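Xaa-Pro dipeptidase (Mycobacterium tuberculosis, PDB 5E2C) forms the N-terminal domain of a putative Xaa-Pro dipeptidase, probably a metal-dependent exopeptidase acting at peptide N-termini. Local coordinates at residues I22-L25 / I26-R29; L42-A45 / D46-A50; A53-G56 / R57-T60. One frame throughout, in Å; residues are numbered along the deposited sequence.

Interaction 1 of 3, residues I22-L25 / I26-R29; sequences ISDL and INVR
Asp24 caps the N-terminal end of helix 25-32, its carboxylate running alongside Ile26. Its CB lies 3.8 Å from Asn27 ND2. CG sits anti to the backbone N (chi1 -178°), and this turns the carboxylate toward the start of the helix. OD1 then accepts the backbone N-H of Ile26 at 2.9 Å. The bond is bent, 136° at the hydrogen, and reaches OD1 on its anti side, somewhat out of the carboxylate plane. The same oxygen also rests 3.3 Å from Ile26 CB, and the side chains of Asp24 and Ile26 run side by side in the same direction. OD2 turns to another partner, His98 NE2, so the carboxylate is held at both oxygens.

The backbone carries the helix on from here. Asp24 O accepts from Val28 N at 2.9 Å, and Leu25 O accepts from Arg29 N. A water held by Arg29 NH1 also makes a weak bond to Leu25 O. Toward the strand, Ile22 CG2 packs 3.5 Å from Asn27 CB, the two side chains crossing at about a right angle. It also meets Val28 CG2 at 3.9 Å. The Asn27 amide has its partners elsewhere in the chain: ND2 donates to Glu96 and Glu127. Glu96 also accepts from the backbone N of Ser23 and of Asp24, so it ties the loop and the helix together.

This is an Asp N-cap at a strand-to-helix junction, where strand 19-22 passes into helix 25-32 of the creatinase/prolidase N-terminal domain.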
# COMPACT_ATOMS: atom_id res chain seq x y z
N ILE A 22 11.86 4.20 -6.55
CA ILE A 22 12.10 3.42 -5.34
C ILE A 22 11.46 4.12 -4.13
O ILE A 22 11.77 5.28 -3.84
CB ILE A 22 13.61 3.19 -5.11
CG1 ILE A 22 14.21 2.50 -6.34
CG2 ILE A 22 13.86 2.34 -3.88
CD1 ILE A 22 14.87 3.45 -7.28
N SER A 23 10.56 3.40 -3.46
CA SER A 23 9.76 3.94 -2.35
C SER A 23 10.04 3.25 -0.99
O SER A 23 9.71 3.81 0.07
CB SER A 23 8.27 3.80 -2.67
OG SER A 23 7.91 4.48 -3.87
N ASP A 24 10.57 2.03 -1.03
CA ASP A 24 10.91 1.26 0.18
C ASP A 24 12.17 1.89 0.76
O ASP A 24 13.18 1.97 0.07
CB ASP A 24 11.10 -0.23 -0.20
CG ASP A 24 11.42 -1.14 0.99
OD1 ASP A 24 12.10 -0.71 1.93
OD2 ASP A 24 11.01 -2.32 0.97
N LEU A 25 12.11 2.36 1.99
CA LEU A 25 13.23 3.07 2.59
C LEU A 25 14.51 2.22 2.73
O LEU A 25 15.60 2.76 2.61
CB LEU A 25 12.83 3.66 3.94
CG LEU A 25 11.72 4.72 3.85
CD1 LEU A 25 11.40 5.20 5.26
CD2 LEU A 25 12.10 5.88 2.94
N ILE A 26 14.36 0.90 2.90
CA ILE A 26 15.51 0.01 2.89
C ILE A 26 16.21 0.11 1.55
O ILE A 26 17.42 0.19 1.47
CB ILE A 26 15.10 -1.46 3.17
CG1 ILE A 26 14.54 -1.60 4.59
CG2 ILE A 26 16.29 -2.40 3.00
CD1 ILE A 26 13.88 -2.94 4.86
N ASN A 27 15.44 0.12 0.46
CA ASN A 27 16.03 0.20 -0.86
C ASN A 27 16.56 1.58 -1.22
O ASN A 27 17.56 1.71 -1.95
CB ASN A 27 15.00 -0.28 -1.88
CG ASN A 27 14.73 -1.76 -1.75
OD1 ASN A 27 15.55 -2.51 -1.18
ND2 ASN A 27 13.60 -2.19 -2.27
N VAL A 28 15.88 2.62 -0.73
CA VAL A 28 16.36 3.99 -0.92
C VAL A 28 17.73 4.11 -0.26
O VAL A 28 18.68 4.60 -0.87
CB VAL A 28 15.38 5.02 -0.34
CG1 VAL A 28 15.99 6.41 -0.33
CG2 VAL A 28 14.07 5.06 -1.11
N ARG A 29 17.83 3.65 0.99
CA ARG A 29 19.08 3.69 1.73
C ARG A 29 20.19 2.92 1.00
O ARG A 29 21.32 3.41 0.87
CB ARG A 29 18.87 3.15 3.14
CG ARG A 29 20.02 3.41 4.10
CD ARG A 29 19.65 3.04 5.52
NE ARG A 29 19.46 1.60 5.68
CZ ARG A 29 18.31 1.01 5.98
NH1 ARG A 29 17.20 1.72 6.16
NH2 ARG A 29 18.26 -0.31 6.10
O HOH W 1 16.24 4.23 5.64

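Interaction 2 of 3, residues L42-A45 / D46-A50; sequences LVFA and DERDA
The Phe44 ring carries the Arg48 side chain over one face, with Arg48 CD 4.3 Å above the ring centre. The guanidinium in turn lays one of its own faces against the rim of the ring, and Arg48 CZ comes to 3.6 Å from Phe44 CD2. The two planes are 30° apart, so the groups overlap at a tilt. At the ring edge, near its plane, Asp49 O lies 3.5 Å from Phe44 CE1.

The edge of the guanidinium belongs to Asp46. Its OD1 lies in the guanidinium plane and takes the N-H of Arg48 NE at 3.0 Å, through the syn lone pair, as a salt bridge. OD1 also accepts the backbone N of Arg48 at 3.1 Å, from above the carboxylate plane. One oxygen thus holds Arg48 at its backbone N and at NE, and a bend at chi3 (-73°) shapes the chain between CB and the guanidinium. Arg48 NH1 donates to Ala88 O, which gives the far end of the group a second anchor. Ala88 and Val90 also touch Phe44.

Nearer the strand, Ala50 CA approaches Leu42 O at 3.1 Å in a CA-H...O contact, and Ala50 CB meets Val43 CG2. A water accepts from Phe44 N and donates to Arg48 O, bridging the two arms. Lys9 NZ donates to the carbonyls of Asp46 and Arg48, which ties the loop to helix 3-14.

The Asp46 bond to Arg48 N makes an Asx turn. It lies in the loop of the beta hairpin formed by the antiparallel neighbours 40-44 and 51-54.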
# COMPACT_ATOMS: atom_id res chain seq x y z
N LEU A 42 14.44 8.25 -7.77
CA LEU A 42 14.15 7.94 -9.19
C LEU A 42 15.46 7.55 -9.88
O LEU A 42 16.42 8.31 -9.88
CB LEU A 42 13.53 9.17 -9.86
CG LEU A 42 13.21 9.09 -11.36
CD1 LEU A 42 12.24 7.95 -11.63
CD2 LEU A 42 12.67 10.43 -11.86
N VAL A 43 15.52 6.35 -10.46
CA VAL A 43 16.71 5.91 -11.18
C VAL A 43 16.32 5.62 -12.62
O VAL A 43 15.34 4.89 -12.85
CB VAL A 43 17.30 4.63 -10.54
CG1 VAL A 43 18.52 4.16 -11.31
CG2 VAL A 43 17.67 4.91 -9.10
N PHE A 44 17.08 6.18 -13.56
CA PHE A 44 16.84 5.98 -15.00
C PHE A 44 17.62 4.81 -15.55
O PHE A 44 18.70 4.49 -15.07
CB PHE A 44 17.20 7.23 -15.80
CG PHE A 44 16.42 8.47 -15.42
CD1 PHE A 44 16.88 9.32 -14.43
CD2 PHE A 44 15.22 8.78 -16.07
CE1 PHE A 44 16.17 10.46 -14.09
CE2 PHE A 44 14.50 9.93 -15.72
CZ PHE A 44 14.98 10.76 -14.73
N ALA A 45 17.09 4.18 -16.60
CA ALA A 45 17.80 3.05 -17.23
C ALA A 45 19.04 3.55 -17.98
O ALA A 45 20.07 2.87 -18.03
CB ALA A 45 16.87 2.30 -18.17
N ASP A 46 18.94 4.75 -18.54
CA ASP A 46 20.02 5.27 -19.38
C ASP A 46 21.02 6.07 -18.53
O ASP A 46 21.06 5.91 -17.31
CB ASP A 46 19.45 6.04 -20.60
CG ASP A 46 18.80 7.36 -20.25
OD1 ASP A 46 18.80 7.78 -19.07
OD2 ASP A 46 18.27 7.99 -21.19
N GLU A 47 21.82 6.92 -19.16
CA GLU A 47 22.92 7.59 -18.46
C GLU A 47 22.49 8.74 -17.55
O GLU A 47 23.34 9.30 -16.85
CB GLU A 47 23.99 8.07 -19.47
CG GLU A 47 24.77 6.93 -20.10
CD GLU A 47 25.57 6.13 -19.08
OE1 GLU A 47 26.34 6.74 -18.31
OE2 GLU A 47 25.43 4.88 -19.04
N ARG A 48 21.21 9.09 -17.53
CA ARG A 48 20.74 10.19 -16.67
C ARG A 48 20.93 9.84 -15.19
O ARG A 48 20.77 8.70 -14.79
CB ARG A 48 19.28 10.53 -16.94
CG ARG A 48 19.04 11.22 -18.27
CD ARG A 48 17.57 11.36 -18.60
NE ARG A 48 16.95 10.10 -18.98
CZ ARG A 48 15.71 9.97 -19.45
NH1 ARG A 48 14.94 11.04 -19.63
NH2 ARG A 48 15.24 8.77 -19.76
N ASP A 49 21.31 10.84 -14.40
CA ASP A 49 21.57 10.63 -12.99
C ASP A 49 20.27 10.54 -12.19
O ASP A 49 19.22 11.10 -12.57
CB ASP A 49 22.41 11.77 -12.41
CG ASP A 49 23.80 11.84 -13.00
OD1 ASP A 49 24.41 10.78 -13.31
OD2 ASP A 49 24.30 12.98 -13.13
N ALA A 50 20.38 9.84 -11.07
CA ALA A 50 19.25 9.62 -10.17
C ALA A 50 18.84 10.89 -9.44
O ALA A 50 19.63 11.82 -9.29
CB ALA A 50 19.60 8.52 -9.18
O HOH W 2 19.63 7.31 -12.71
O HOH W 3 22.84 3.04 -18.41

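Interaction 3 of 3, residues A53-G56 / R57-T60; sequences ATDG and RYRT
Asp55 and Arg57 meet because chi1 of Asp55 (62°) sets its carboxylate between its own backbone N and carbonyl carbon, while a bend at chi3 (-65°) brings the Arg57 guanidinium back to it. The grip is a side-on salt bridge that uses two nitrogens. Arg57 NE donates to Asp55 OD1 at 2.8 Å, nearly straight at 170°. Arg57 NH2 donates to OD2 of the same carboxylate at 2.9 Å. Both oxygens are met on their syn sides and lie close to the guanidinium plane, though the donors sit somewhat out of the carboxylate plane. OD1 takes a second donor, Arg57 N, at 3.2 Å on the anti side. OD2 also accepts from Asn38 ND2.

Tyr58 N donates to Asp55 O at 3.0 Å and closes the turn. Thr54 OG1 lies 3.4 Å from Tyr58 CB, the two side chains crossing at about a right angle. The polar ends of both go to the loop nearby: Thr54 OG1 donates to Asn38 O, and Tyr58 OH bonds to Ser37 OG. A water links Gly56 O to Arg59 NE.

The Asp55 bond to Arg57 N forms an Asx turn, here joining strand 51-54 to helix 59-65 in a beta-alpha-beta unit.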
# COMPACT_ATOMS: atom_id res chain seq x y z
N ALA A 53 14.29 12.54 -3.54
CA ALA A 53 13.33 13.48 -2.99
C ALA A 53 13.08 13.16 -1.52
O ALA A 53 12.92 11.99 -1.13
CB ALA A 53 12.02 13.45 -3.76
N THR A 54 13.07 14.21 -0.72
CA THR A 54 12.71 14.10 0.69
C THR A 54 12.01 15.38 1.11
O THR A 54 11.79 16.26 0.30
CB THR A 54 13.94 13.79 1.57
OG1 THR A 54 13.51 13.53 2.91
CG2 THR A 54 14.93 14.93 1.57
N ASP A 55 11.62 15.48 2.37
CA ASP A 55 10.97 16.70 2.83
C ASP A 55 11.95 17.59 3.60
O ASP A 55 13.10 17.22 3.83
CB ASP A 55 9.70 16.37 3.62
CG ASP A 55 9.98 15.57 4.87
OD1 ASP A 55 10.52 16.14 5.81
OD2 ASP A 55 9.60 14.37 4.94
N GLY A 56 11.49 18.78 3.97
CA GLY A 56 12.36 19.80 4.58
C GLY A 56 13.07 19.41 5.87
O GLY A 56 14.12 19.96 6.18
N ARG A 57 12.53 18.44 6.59
CA ARG A 57 13.14 17.95 7.84
C ARG A 57 14.54 17.40 7.55
O ARG A 57 15.43 17.43 8.40
CB ARG A 57 12.29 16.85 8.49
CG ARG A 57 10.87 17.25 8.94
CD ARG A 57 10.06 16.03 9.40
NE ARG A 57 9.79 15.07 8.34
CZ ARG A 57 9.24 13.87 8.50
NH1 ARG A 57 8.91 13.42 9.70
NH2 ARG A 57 9.04 13.09 7.44
N TYR A 58 14.75 16.93 6.32
CA TYR A 58 15.93 16.18 5.95
C TYR A 58 16.85 16.85 4.94
O TYR A 58 17.73 16.19 4.36
CB TYR A 58 15.48 14.83 5.40
CG TYR A 58 14.83 13.98 6.45
CD1 TYR A 58 15.55 13.54 7.55
CD2 TYR A 58 13.49 13.62 6.35
CE1 TYR A 58 14.96 12.75 8.51
CE2 TYR A 58 12.89 12.84 7.32
CZ TYR A 58 13.63 12.42 8.40
OH TYR A 58 13.04 11.64 9.35
N ARG A 59 16.65 18.15 4.70
CA ARG A 59 17.46 18.88 3.74
C ARG A 59 18.96 18.78 4.03
O ARG A 59 19.74 18.47 3.14
CB ARG A 59 17.05 20.35 3.69
CG ARG A 59 17.73 21.14 2.58
CD ARG A 59 17.50 22.63 2.76
NE ARG A 59 16.08 22.95 2.71
CZ ARG A 59 15.38 23.20 1.60
NH1 ARG A 59 15.96 23.18 0.40
NH2 ARG A 59 14.09 23.48 1.70
N THR A 60 19.34 19.05 5.27
CA THR A 60 20.75 18.99 5.66
C THR A 60 21.30 17.56 5.57
O THR A 60 22.41 17.34 5.07
CB THR A 60 20.93 19.53 7.09
OG1 THR A 60 20.59 20.93 7.10
CG2 THR A 60 22.35 19.34 7.55
O HOH W 4 14.67 22.54 5.03

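How the interactions relate
From the N terminus, interaction 1 comes first, where strand 19-22 turns into helix 25-32. Interaction 2 follows at the end of strand 40-44 and closes the loop that returns as strand 51-54. Interaction 3 opens where that strand ends and leads into helix 59-65. The three lie in series, and none encloses or crosses another. Interactions 1 and 2 touch through Ile22 CD1 and Val43 CG2, 3.6 Å apart, on neighbouring strands. Interactions 2 and 3 sit on the neighbouring antiparallel strands 40-44 and 51-54. Interactions 1 and 3 do not touch; their nearest atoms are about 6 Å apart. All three join consecutive elements around one mixed sheet.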